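Side-chain contact in 6-phospho-beta-d glycosidase (Streptococcus pyogenes, PDB 5FOO), which probably hydrolyses 6-phospho-beta-glucosides, as a family 1 glycoside hydrolase whose pocket here holds 6-phosphocyclophellitol: residues Gln391-His396 and Tyr413-Pro418. The protein carries 1 engineered substitution. Residues are numbered along the deposited sequence; the frame is centred on the assembly and turned at random.
With JAZ (6-phosphocyclophellitol), chain G.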
# COMPACT_ATOMS: atom_id res chain seq x y z
N GLN A 391 -5.55 13.11 17.30
CA GLN A 391 -4.57 12.63 18.22
C GLN A 391 -3.67 11.55 17.60
O GLN A 391 -2.42 11.62 17.66
CB GLN A 391 -5.25 12.08 19.45
CG GLN A 391 -4.30 11.65 20.54
CD GLN A 391 -3.55 12.86 21.09
OE1 GLN A 391 -4.10 13.99 21.12
NE2 GLN A 391 -2.29 12.64 21.50
N PHE A 392 -4.27 10.52 17.01
CA PHE A 392 -3.46 9.46 16.37
C PHE A 392 -2.50 10.08 15.33
O PHE A 392 -1.32 9.76 15.32
CB PHE A 392 -4.40 8.40 15.74
CG PHE A 392 -3.72 7.24 15.02
CD1 PHE A 392 -3.26 7.37 13.71
CD2 PHE A 392 -3.69 5.96 15.58
CE1 PHE A 392 -2.71 6.27 13.03
CE2 PHE A 392 -3.17 4.89 14.91
CZ PHE A 392 -2.69 5.02 13.63
N LEU A 393 -3.03 10.86 14.40
CA LEU A 393 -2.15 11.44 13.32
C LEU A 393 -1.05 12.29 13.93
O LEU A 393 0.12 12.13 13.61
CB LEU A 393 -2.96 12.21 12.28
CG LEU A 393 -4.00 11.37 11.49
CD1 LEU A 393 -4.78 12.26 10.57
CD2 LEU A 393 -3.45 10.17 10.74
N LYS A 394 -1.42 13.11 14.90
CA LYS A 394 -0.49 14.02 15.60
C LYS A 394 0.65 13.26 16.22
O LYS A 394 1.82 13.58 15.97
CB LYS A 394 -1.25 14.85 16.65
CG LYS A 394 -0.42 15.82 17.45
CD LYS A 394 -1.23 17.05 17.84
CE LYS A 394 -0.36 17.97 18.70
NZ LYS A 394 -0.83 19.37 18.81
N GLU A 395 0.35 12.21 17.00
CA GLU A 395 1.45 11.38 17.56
C GLU A 395 2.37 10.76 16.52
O GLU A 395 3.59 10.67 16.76
CB GLU A 395 0.93 10.25 18.48
CG GLU A 395 0.28 10.77 19.76
CD GLU A 395 -0.44 9.68 20.57
OE1 GLU A 395 -0.03 8.50 20.51
OE2 GLU A 395 -1.43 10.03 21.26
N HIS A 396 1.82 10.24 15.43
CA HIS A 396 2.66 9.50 14.46
C HIS A 396 3.59 10.51 13.75
O HIS A 396 4.80 10.25 13.56
CB HIS A 396 1.78 8.67 13.49
CG HIS A 396 1.27 7.40 14.10
ND1 HIS A 396 0.22 7.38 15.00
CD2 HIS A 396 1.69 6.12 13.98
CE1 HIS A 396 0.03 6.15 15.42
NE2 HIS A 396 0.90 5.36 14.82
N TYR A 413 4.20 12.80 3.91
CA TYR A 413 3.26 12.10 4.79
C TYR A 413 1.89 12.10 4.13
O TYR A 413 1.35 13.13 3.76
CB TYR A 413 3.21 12.83 6.10
CG TYR A 413 2.25 12.26 7.10
CD1 TYR A 413 2.53 11.09 7.81
CD2 TYR A 413 1.06 12.88 7.34
CE1 TYR A 413 1.64 10.61 8.74
CE2 TYR A 413 0.20 12.39 8.27
CZ TYR A 413 0.47 11.26 8.96
OH TYR A 413 -0.49 10.83 9.86
N HIS A 414 1.37 10.91 3.91
CA HIS A 414 0.08 10.72 3.31
C HIS A 414 -0.83 9.97 4.37
O HIS A 414 -0.53 8.88 4.82
CB HIS A 414 0.20 9.91 1.99
CG HIS A 414 0.39 10.74 0.76
ND1 HIS A 414 0.27 10.23 -0.51
CD2 HIS A 414 0.66 12.07 0.60
CE1 HIS A 414 0.46 11.19 -1.40
NE2 HIS A 414 0.70 12.32 -0.74
N VAL A 415 -1.96 10.58 4.69
CA VAL A 415 -2.96 10.01 5.53
C VAL A 415 -3.77 8.96 4.72
O VAL A 415 -4.28 9.23 3.63
CB VAL A 415 -3.94 11.08 6.06
CG1 VAL A 415 -4.95 10.39 6.97
CG2 VAL A 415 -3.21 12.17 6.84
N TRP A 416 -3.90 7.76 5.28
CA TRP A 416 -4.94 6.85 4.85
C TRP A 416 -6.28 7.11 5.57
O TRP A 416 -6.30 6.94 6.80
CB TRP A 416 -4.54 5.39 5.02
CG TRP A 416 -5.55 4.55 4.30
CD1 TRP A 416 -6.76 4.06 4.79
CD2 TRP A 416 -5.47 4.16 2.99
NE1 TRP A 416 -7.44 3.41 3.80
CE2 TRP A 416 -6.65 3.41 2.69
CE3 TRP A 416 -4.49 4.31 2.01
CZ2 TRP A 416 -6.88 2.88 1.45
CZ3 TRP A 416 -4.70 3.77 0.77
CH2 TRP A 416 -5.87 3.04 0.49
N THR A 417 -7.07 8.01 5.03
CA THR A 417 -7.45 8.10 3.63
C THR A 417 -8.16 9.47 3.52
O THR A 417 -8.78 9.91 4.49
CB THR A 417 -8.22 6.92 3.06
OG1 THR A 417 -8.12 6.97 1.64
CG2 THR A 417 -9.66 6.97 3.52
N PRO A 418 -8.05 10.16 2.38
CA PRO A 418 -8.75 11.45 2.36
C PRO A 418 -10.26 11.40 2.60
O PRO A 418 -10.79 12.20 3.36
CB PRO A 418 -8.47 11.96 0.95
CG PRO A 418 -7.14 11.44 0.69
CD PRO A 418 -7.16 10.04 1.21
C2 JAZ G . -6.33 -0.46 3.50
C3 JAZ G . -5.33 -0.03 2.40
C4 JAZ G . -3.95 -0.61 2.68
C5 JAZ G . -3.40 -0.19 4.03
C6 JAZ G . -4.40 -0.48 5.13
C7 JAZ G . -5.78 0.08 4.82
C8 JAZ G . -6.75 -0.09 5.99
O9 JAZ G . -6.92 -1.49 6.21
P10 JAZ G . -8.30 -2.02 6.77
O11 JAZ G . -8.12 -3.50 6.81
O12 JAZ G . -9.44 -1.44 6.04
O13 JAZ G . -8.42 -1.46 8.12
O14 JAZ G . -4.43 -1.90 5.38
O15 JAZ G . -7.61 0.14 3.29
O16 JAZ G . -5.81 -0.55 1.19
O17 JAZ G . -3.05 -0.24 1.65
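Leu393 does nearly all the touching from the helix side. Its CG lies anti to the carbonyl carbon (chi1 -62°), so the branch heads for the strand, and the two methyls divide its side chains between them: CD2 meets the edge of the Tyr413 ring at the hydroxyl, 3.2 Å from OH, while CD1 rests 4.0 Å from Val415 CG2. Leu393 crosses each of these side chains at about a right angle. Tyr413 is buried, with Leu393 carbons crowding its OH, and that hydroxyl is hydrogen-bonded to Asn367 OD1 on the neighbouring strand 362-367. All this belongs to the last beta-alpha-beta crossover of the TIM barrel: helix 387-405 packs on the outside of strand 410-416, the eighth, and Trp452 and Phe453 of helix 448-459 flank the same joint. Past Val415 the chain reaches the pocket, where one face of the Trp416 ring lies against the ligand, JAZ C3 being 3.4 Å from Trp416 CZ2, toward the rim; Thr417 CB lies over the opposite face. The far side of the helix faces solvent and makes no contact with the strand. There exposed Gln391 gives a nearly straight bond from NE2 (N-H...O angle 171°) to the anti lone pair of Glu395 OE2, and Glu395 OE1 forms a salt bridge with Arg332.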